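Local coordinates for protein ferredoxin-NADP reductase (Neisseria gonorrhoeae, PDB 5UFA) that probably transfers electrons between NADPH and ferredoxin or a similar carrier by way of a bound FAD, at residues A[161-166]-A[187-192]; A[122-127]-A[152-157]. One frame throughout, in Å; residues are numbered along the deposited sequence.

Contacts 1 and 2 are built around the parallel sheet of the NADP-binding domain, and their centres lie 11 Å apart. Strand 184-191 of contact 1 runs beside strand 150-157 of contact 2, and two probable hydrogen bonds join them, Val190 N to His155 O and Val157 N to Val190 O, both 2.8 Å. The loop of contact 1 settles over the same strand, with Leu163 CD2 3.5 Å from Val157 CG2. Both contacts reach NADP where their strands end, through Ser156 in strand 150-157 and Thr192 just after strand 184-191. The flavin cofactor is farther off: the side chain of His155 is about 10 Å and that of Leu163 about 14 Å from FAD.

Contact 1 of 2, residues A[161-166]-A[187-192]; sequences EELIFN and FVPVTT. With NAP (NADP nicotinamide-adenine-dinucleotide phosphate), chain E.
In the NADP-binding domain, the loop leading into helix 166-173 lies over the strand that ends at the cofactor phosphate, with Leu163 and Asn166 packed against Pro189 and Phe187. Leu163 carries the apolar half. Its CD1 branch sits 3.5 Å from Pro189 CB and also reaches the Thr191 methyl, CG2, at 3.8 Å, while CD2 touches Pro189 CB as well; the side chain meets the proline at about a right angle. The loop is folded tightly here: Leu163 is the centre of an inverse gamma turn and starts a type I turn closed by a bond from Asn166 N to Leu163 O.

Asn166 supplies the polar half. With its CG anti to the backbone N (chi1 -178°), the amide reaches toward Phe187 and sets OD1 3.2 Å from CE2, at the edge of the ring and in its plane. Amide and ring planes stand 61° apart. Pro189 CD lies 3.7 Å above one face of that ring, offset toward the rim.

Beyond the strand, Thr192 OG1 donates to O1X of the 2'-phosphate of NADP (2.5 Å) and accepts from the ribose hydroxyl O3B at 3.1 Å. Thr191 OG1 instead turns to Ala194 O and Asn196 ND2.

The loop and the first residue of the helix are thus joined to the strand by apolar packing and by an oxygen facing the ring's edge, where the C-H groups carry slight positive charge. Thr192, bridging ribose and phosphate, touches the group that distinguishes NADP from NAD.

Contact 2 of 2, residues A[122-127]-A[152-157]; sequences DLVMLC and NLIHSV. With NAP (NADP nicotinamide-adenine-dinucleotide phosphate), chain E.
Leu123 O is gripped twice by one residue, Asn152, whose backbone N and side-chain ND2 both donate to it, at 2.7 and 3.0 Å. The two neighbouring strands belong to the Rossmann-like parallel sheet of the NADP-binding domain and are joined as a beta-alpha-beta crossover through helices 133-138 and 142-147. Asn152 achieves the double hold with CG beside its own backbone N (chi1 -51°), which brings the amide alongside the main chain. The main-chain donor comes nearly along the C=O axis, whereas ND2 approaches from above the carbonyl plane, with Leu123 O close to the plane of the Asn152 side-chain amide. ND2 also bonds Thr150 OG1, and OD1 is taken by Arg186, so this buried amide is held at both ends.

Past this point the ladder is regular. Met125 N donates to Asn152 O and Ile154 N to Met125 O, followed by Cys127 N to Ile154 O and Ser156 N to Cys127 O, with the axes only 16° apart.

On one face of the sheet, Ile154 CD1 meets Val124 CG1 at 3.8 Å, and Leu126 lies side by side with Ile154, its CD2 3.8 Å from Ile154 CB; helix 213-218 covers Leu126 and Ile154. On the other face, under Phe135 of helix 133-138, Leu153 CD1 touches Cys127 SG at 3.7 Å. The bent chain of Met125 returns its CE to 3.9 Å from Leu153 CB. Cys127 SG also lies obliquely to the imidazole of His155, whose NE2 is hydrogen-bonded to Gly129 O.

At the cofactor end, Ser156 OG shares a 2.7 Å hydrogen bond with the ribose hydroxyl O3B of NADP.

Contact 1 of 2, residues A[161-166]-A[187-192]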
loop_
_atom_site.group_PDB
_atom_site.type_symbol
_atom_site.label_atom_id
_atom_site.label_comp_id
_atom_site.label_asym_id
_atom_site.label_seq_id
_atom_site.Cartn_x
_atom_site.Cartn_y
_atom_site.Cartn_z
ATOM N N GLU A 161 12.117 12.428 3.201
ATOM C CA GLU A 161 12.382 12.294 1.767
ATOM C C GLU A 161 11.787 11.033 1.178
ATOM O O GLU A 161 11.700 10.920 -0.043
ATOM C CB GLU A 161 13.875 12.305 1.476
ATOM C CG GLU A 161 14.534 13.625 1.759
ATOM C CD GLU A 161 14.949 13.752 3.202
ATOM O OE1 GLU A 161 15.637 14.745 3.525
ATOM O OE2 GLU A 161 14.541 12.887 4.019
ATOM N N GLU A 162 11.440 10.057 2.009
ATOM C CA GLU A 162 10.833 8.829 1.532
ATOM C C GLU A 162 9.321 8.928 1.436
ATOM O O GLU A 162 8.693 8.023 0.881
ATOM C CB GLU A 162 11.236 7.655 2.448
ATOM C CG GLU A 162 12.765 7.493 2.594
ATOM C CD GLU A 162 13.190 6.337 3.510
ATOM O OE1 GLU A 162 12.879 6.390 4.731
ATOM O OE2 GLU A 162 13.867 5.401 3.011
ATOM N N LEU A 163 8.728 10.019 1.922
ATOM C CA LEU A 163 7.288 10.248 1.798
ATOM C C LEU A 163 7.005 10.826 0.413
ATOM O O LEU A 163 6.627 11.984 0.244
ATOM C CB LEU A 163 6.796 11.192 2.891
ATOM C CG LEU A 163 6.932 10.843 4.372
ATOM C CD1 LEU A 163 6.729 12.085 5.240
ATOM C CD2 LEU A 163 5.908 9.770 4.718
ATOM N N ILE A 164 7.184 9.982 -0.603
ATOM C CA ILE A 164 7.164 10.493 -1.971
ATOM C C ILE A 164 5.772 10.813 -2.491
ATOM O O ILE A 164 5.648 11.469 -3.533
ATOM C CB ILE A 164 7.839 9.509 -2.939
ATOM C CG1 ILE A 164 7.058 8.217 -3.009
ATOM C CG2 ILE A 164 9.281 9.233 -2.514
ATOM C CD1 ILE A 164 7.238 7.541 -4.323
ATOM N N PHE A 165 4.722 10.366 -1.817
ATOM C CA PHE A 165 3.369 10.713 -2.213
ATOM C C PHE A 165 2.788 11.818 -1.349
ATOM O O PHE A 165 1.590 12.104 -1.450
ATOM C CB PHE A 165 2.479 9.478 -2.175
ATOM C CG PHE A 165 3.004 8.348 -2.984
ATOM C CD1 PHE A 165 3.002 8.418 -4.363
ATOM C CD2 PHE A 165 3.507 7.215 -2.368
ATOM C CE1 PHE A 165 3.492 7.380 -5.121
ATOM C CE2 PHE A 165 3.994 6.168 -3.121
ATOM C CZ PHE A 165 3.989 6.247 -4.499
ATOM N N ASN A 166 3.616 12.409 -0.484
ATOM C CA ASN A 166 3.165 13.389 0.496
ATOM C C ASN A 166 2.409 14.547 -0.156
ATOM O O ASN A 166 1.313 14.910 0.285
ATOM C CB ASN A 166 4.367 13.882 1.309
ATOM C CG ASN A 166 3.985 14.871 2.401
ATOM O OD1 ASN A 166 3.556 14.488 3.502
ATOM N ND2 ASN A 166 4.169 16.155 2.111
ATOM N N PHE A 187 -4.569 12.177 5.982
ATOM C CA PHE A 187 -3.247 11.602 5.789
ATOM C C PHE A 187 -2.367 12.029 6.959
ATOM O O PHE A 187 -2.296 13.219 7.289
ATOM C CB PHE A 187 -2.656 12.057 4.437
ATOM C CG PHE A 187 -1.190 11.711 4.239
ATOM C CD1 PHE A 187 -0.762 10.399 4.208
ATOM C CD2 PHE A 187 -0.249 12.713 4.072
ATOM C CE1 PHE A 187 0.569 10.094 4.027
ATOM C CE2 PHE A 187 1.097 12.412 3.887
ATOM C CZ PHE A 187 1.499 11.102 3.863
ATOM N N VAL A 188 -1.719 11.055 7.590
ATOM C CA VAL A 188 -0.777 11.297 8.682
ATOM C C VAL A 188 0.560 10.639 8.348
ATOM O O VAL A 188 0.673 9.404 8.390
ATOM C CB VAL A 188 -1.312 10.778 10.028
ATOM C CG1 VAL A 188 -0.262 10.975 11.139
ATOM C CG2 VAL A 188 -2.639 11.481 10.390
ATOM N N PRO A 189 1.583 11.409 7.978
ATOM C CA PRO A 189 2.920 10.828 7.825
ATOM C C PRO A 189 3.583 10.581 9.169
ATOM O O PRO A 189 3.476 11.381 10.104
ATOM C CB PRO A 189 3.675 11.890 7.018
ATOM C CG PRO A 189 2.998 13.170 7.372
ATOM C CD PRO A 189 1.537 12.814 7.544
ATOM N N VAL A 190 4.277 9.453 9.244
ATOM C CA VAL A 190 5.093 9.065 10.383
ATOM C C VAL A 190 6.508 8.890 9.868
ATOM O O VAL A 190 6.743 8.082 8.957
ATOM C CB VAL A 190 4.599 7.762 11.027
ATOM C CG1 VAL A 190 5.516 7.341 12.173
ATOM C CG2 VAL A 190 3.142 7.884 11.476
ATOM N N THR A 191 7.443 9.664 10.419
ATOM C CA THR A 191 8.867 9.514 10.128
ATOM C C THR A 191 9.565 9.076 11.410
ATOM O O THR A 191 9.533 9.792 12.415
ATOM C CB THR A 191 9.487 10.796 9.558
ATOM O OG1 THR A 191 9.225 11.909 10.417
ATOM C CG2 THR A 191 8.941 11.082 8.169
ATOM N N THR A 192 10.184 7.897 11.374
ATOM C CA THR A 192 10.656 7.242 12.590
ATOM C C THR A 192 12.066 7.635 13.006
ATOM O O THR A 192 12.423 7.425 14.174
ATOM C CB THR A 192 10.601 5.729 12.418
ATOM O OG1 THR A 192 11.249 5.371 11.188
ATOM C CG2 THR A 192 9.141 5.295 12.349
HETATM P PA NAP E . 11.466 -0.666 6.485
HETATM O O1A NAP E . 10.400 -1.660 6.694
HETATM O O2A NAP E . 12.805 -1.151 7.088
HETATM O O5B NAP E . 11.072 0.763 7.157
HETATM C C5B NAP E . 9.854 1.446 6.812
HETATM C C4B NAP E . 9.182 1.827 8.105
HETATM O O4B NAP E . 8.784 0.644 8.843
HETATM C C3B NAP E . 10.034 2.649 9.075
HETATM O O3B NAP E . 9.204 3.656 9.642
HETATM C C2B NAP E . 10.389 1.624 10.153
HETATM O O2B NAP E . 10.740 2.151 11.448
HETATM C C1B NAP E . 9.083 0.853 10.208
HETATM N N9A NAP E . 9.193 -0.422 10.905
HETATM C C8A NAP E . 10.168 -1.369 10.749
HETATM N N7A NAP E . 10.034 -2.413 11.531
HETATM C C5A NAP E . 8.891 -2.128 12.263
HETATM C C6A NAP E . 8.241 -2.811 13.308
HETATM N N6A NAP E . 8.660 -3.974 13.810
HETATM N N1A NAP E . 7.154 -2.228 13.859
HETATM C C2A NAP E . 6.756 -1.039 13.393
HETATM N N3A NAP E . 7.290 -0.301 12.413
HETATM C C4A NAP E . 8.361 -0.905 11.887
HETATM O O3 NAP E . 11.625 -0.445 4.920
HETATM P PN NAP E . 12.557 0.546 4.086
HETATM O O1N NAP E . 11.885 0.939 2.828
HETATM O O2N NAP E . 13.023 1.611 5.001
HETATM O O5D NAP E . 13.726 -0.463 3.703
HETATM C C5D NAP E . 14.686 -0.162 2.667
HETATM C C4D NAP E . 15.869 -1.096 2.789
HETATM O O4D NAP E . 16.646 -0.766 3.966
HETATM C C3D NAP E . 15.531 -2.581 2.926
HETATM O O3D NAP E . 16.571 -3.360 2.357
HETATM C C2D NAP E . 15.540 -2.780 4.437
HETATM O O2D NAP E . 15.695 -4.143 4.822
HETATM C C1D NAP E . 16.719 -1.886 4.814
HETATM N N1N NAP E . 16.659 -1.399 6.259
HETATM C C2N NAP E . 16.023 -0.227 6.430
HETATM C C3N NAP E . 15.864 0.294 7.699
HETATM C C7N NAP E . 15.067 1.544 7.904
HETATM O O7N NAP E . 14.981 2.023 9.025
HETATM N N7N NAP E . 14.494 2.098 6.844
HETATM C C4N NAP E . 16.393 -0.404 8.777
HETATM C C5N NAP E . 17.044 -1.607 8.570
HETATM C C6N NAP E . 17.170 -2.094 7.294
HETATM P P2B NAP E . 12.306 2.387 11.821
HETATM O O1X NAP E . 12.838 3.450 10.911
HETATM O O2X NAP E . 12.283 2.739 13.315
HETATM O O3X NAP E . 13.063 1.067 11.620
#

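Contact 2 of 2, residues A[122-127]-A[152-157]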
loop_
_atom_site.group_PDB
_atom_site.type_symbol
_atom_site.label_atom_id
_atom_site.label_comp_id
_atom_site.label_asym_id
_atom_site.label_seq_id
_atom_site.Cartn_x
_atom_site.Cartn_y
_atom_site.Cartn_z
ATOM N N ASP A 122 -15.149 4.396 10.349
ATOM C CA ASP A 122 -13.865 5.004 10.049
ATOM C C ASP A 122 -12.898 3.934 9.564
ATOM O O ASP A 122 -12.645 2.958 10.277
ATOM C CB ASP A 122 -13.318 5.708 11.288
ATOM C CG ASP A 122 -14.330 6.612 11.914
ATOM O OD1 ASP A 122 -14.691 7.589 11.245
ATOM O OD2 ASP A 122 -14.775 6.353 13.055
ATOM N N LEU A 123 -12.377 4.100 8.351
ATOM C CA LEU A 123 -11.371 3.198 7.810
ATOM C C LEU A 123 -9.988 3.777 8.089
ATOM O O LEU A 123 -9.712 4.937 7.748
ATOM C CB LEU A 123 -11.577 2.983 6.304
ATOM C CG LEU A 123 -10.636 1.999 5.576
ATOM C CD1 LEU A 123 -10.917 0.594 6.035
ATOM C CD2 LEU A 123 -10.748 2.079 4.043
ATOM N N VAL A 124 -9.122 2.976 8.709
ATOM C CA VAL A 124 -7.750 3.384 9.012
ATOM C C VAL A 124 -6.804 2.404 8.329
ATOM O O VAL A 124 -6.800 1.210 8.655
ATOM C CB VAL A 124 -7.477 3.428 10.527
ATOM C CG1 VAL A 124 -5.997 3.828 10.817
ATOM C CG2 VAL A 124 -8.453 4.354 11.217
ATOM N N MET A 125 -6.018 2.899 7.382
ATOM C CA MET A 125 -5.005 2.099 6.698
ATOM C C MET A 125 -3.622 2.420 7.284
ATOM O O MET A 125 -3.207 3.581 7.302
ATOM C CB MET A 125 -5.047 2.366 5.194
ATOM C CG MET A 125 -6.393 2.028 4.546
ATOM S SD MET A 125 -6.658 2.736 2.895
ATOM C CE MET A 125 -6.604 4.487 3.205
ATOM N N LEU A 126 -2.925 1.394 7.775
ATOM C CA LEU A 126 -1.610 1.527 8.404
ATOM C C LEU A 126 -0.556 0.808 7.562
ATOM O O LEU A 126 -0.661 -0.403 7.322
ATOM C CB LEU A 126 -1.639 0.953 9.821
ATOM C CG LEU A 126 -2.746 1.463 10.756
ATOM C CD1 LEU A 126 -2.925 0.554 11.948
ATOM C CD2 LEU A 126 -2.408 2.884 11.233
ATOM N N CYS A 127 0.476 1.536 7.147
ATOM C CA CYS A 127 1.501 0.957 6.291
ATOM C C CYS A 127 2.896 1.496 6.615
ATOM O O CYS A 127 3.072 2.550 7.244
ATOM C CB CYS A 127 1.164 1.213 4.825
ATOM S SG CYS A 127 0.824 2.930 4.485
ATOM N N ASN A 152 -8.698 7.095 6.469
ATOM C CA ASN A 152 -7.459 7.587 7.065
ATOM C C ASN A 152 -6.276 6.751 6.603
ATOM O O ASN A 152 -6.370 5.522 6.507
ATOM C CB ASN A 152 -7.535 7.559 8.603
ATOM C CG ASN A 152 -8.780 8.245 9.135
ATOM O OD1 ASN A 152 -8.770 9.436 9.450
ATOM N ND2 ASN A 152 -9.864 7.500 9.215
ATOM N N LEU A 153 -5.169 7.414 6.293
ATOM C CA LEU A 153 -3.983 6.717 5.824
ATOM C C LEU A 153 -2.801 7.202 6.639
ATOM O O LEU A 153 -2.450 8.391 6.583
ATOM C CB LEU A 153 -3.760 6.920 4.319
ATOM C CG LEU A 153 -2.487 6.342 3.660
ATOM C CD1 LEU A 153 -2.342 4.847 3.891
ATOM C CD2 LEU A 153 -2.506 6.593 2.162
ATOM N N ILE A 154 -2.215 6.283 7.415
ATOM C CA ILE A 154 -1.011 6.523 8.205
ATOM C C ILE A 154 0.144 5.747 7.579
ATOM O O ILE A 154 0.098 4.512 7.466
ATOM C CB ILE A 154 -1.219 6.152 9.682
ATOM C CG1 ILE A 154 -2.157 7.163 10.360
ATOM C CG2 ILE A 154 0.111 6.090 10.415
ATOM C CD1 ILE A 154 -3.557 6.720 10.517
ATOM N N HIS A 155 1.180 6.483 7.174
ATOM C CA HIS A 155 2.308 5.966 6.405
ATOM C C HIS A 155 3.596 6.165 7.194
ATOM O O HIS A 155 3.968 7.306 7.487
ATOM C CB HIS A 155 2.410 6.697 5.067
ATOM C CG HIS A 155 3.437 6.123 4.141
ATOM N ND1 HIS A 155 4.108 6.884 3.209
ATOM C CD2 HIS A 155 3.892 4.853 3.995
ATOM C CE1 HIS A 155 4.933 6.106 2.531
ATOM N NE2 HIS A 155 4.821 4.870 2.989
ATOM N N SER A 156 4.289 5.074 7.515
ATOM C CA SER A 156 5.510 5.142 8.319
ATOM C C SER A 156 6.725 4.898 7.433
ATOM O O SER A 156 6.818 3.855 6.770
ATOM C CB SER A 156 5.491 4.129 9.463
ATOM O OG SER A 156 6.678 4.240 10.240
ATOM N N VAL A 157 7.650 5.860 7.429
ATOM C CA VAL A 157 8.949 5.734 6.778
ATOM C C VAL A 157 10.000 6.299 7.727
ATOM O O VAL A 157 9.684 6.977 8.706
ATOM C CB VAL A 157 9.001 6.478 5.426
ATOM C CG1 VAL A 157 7.986 5.915 4.456
ATOM C CG2 VAL A 157 8.767 7.952 5.662
HETATM P PA NAP E . 11.466 -0.666 6.485
HETATM O O1A NAP E . 10.400 -1.660 6.694
HETATM O O2A NAP E . 12.805 -1.151 7.088
HETATM O O5B NAP E . 11.072 0.763 7.157
HETATM C C5B NAP E . 9.854 1.446 6.812
HETATM C C4B NAP E . 9.182 1.827 8.105
HETATM O O4B NAP E . 8.784 0.644 8.843
HETATM C C3B NAP E . 10.034 2.649 9.075
HETATM O O3B NAP E . 9.204 3.656 9.642
HETATM C C2B NAP E . 10.389 1.624 10.153
HETATM O O2B NAP E . 10.740 2.151 11.448
HETATM C C1B NAP E . 9.083 0.853 10.208
HETATM N N9A NAP E . 9.193 -0.422 10.905
HETATM C C8A NAP E . 10.168 -1.369 10.749
HETATM N N7A NAP E . 10.034 -2.413 11.531
HETATM C C5A NAP E . 8.891 -2.128 12.263
HETATM C C6A NAP E . 8.241 -2.811 13.308
HETATM N N6A NAP E . 8.660 -3.974 13.810
HETATM N N1A NAP E . 7.154 -2.228 13.859
HETATM C C2A NAP E . 6.756 -1.039 13.393
HETATM N N3A NAP E . 7.290 -0.301 12.413
HETATM C C4A NAP E . 8.361 -0.905 11.887
HETATM O O3 NAP E . 11.625 -0.445 4.920
HETATM P PN NAP E . 12.557 0.546 4.086
HETATM O O1N NAP E . 11.885 0.939 2.828
HETATM O O2N NAP E . 13.023 1.611 5.001
HETATM O O5D NAP E . 13.726 -0.463 3.703
HETATM C C5D NAP E . 14.686 -0.162 2.667
HETATM C C4D NAP E . 15.869 -1.096 2.789
HETATM O O4D NAP E . 16.646 -0.766 3.966
HETATM C C3D NAP E . 15.531 -2.581 2.926
HETATM O O3D NAP E . 16.571 -3.360 2.357
HETATM C C2D NAP E . 15.540 -2.780 4.437
HETATM O O2D NAP E . 15.695 -4.143 4.822
HETATM C C1D NAP E . 16.719 -1.886 4.814
HETATM N N1N NAP E . 16.659 -1.399 6.259
HETATM C C2N NAP E . 16.023 -0.227 6.430
HETATM C C3N NAP E . 15.864 0.294 7.699
HETATM C C7N NAP E . 15.067 1.544 7.904
HETATM O O7N NAP E . 14.981 2.023 9.025
HETATM N N7N NAP E . 14.494 2.098 6.844
HETATM C C4N NAP E . 16.393 -0.404 8.777
HETATM C C5N NAP E . 17.044 -1.607 8.570
HETATM C C6N NAP E . 17.170 -2.094 7.294
HETATM P P2B NAP E . 12.306 2.387 11.821
HETATM O O1X NAP E . 12.838 3.450 10.911
HETATM O O2X NAP E . 12.283 2.739 13.315
HETATM O O3X NAP E . 13.063 1.067 11.620
#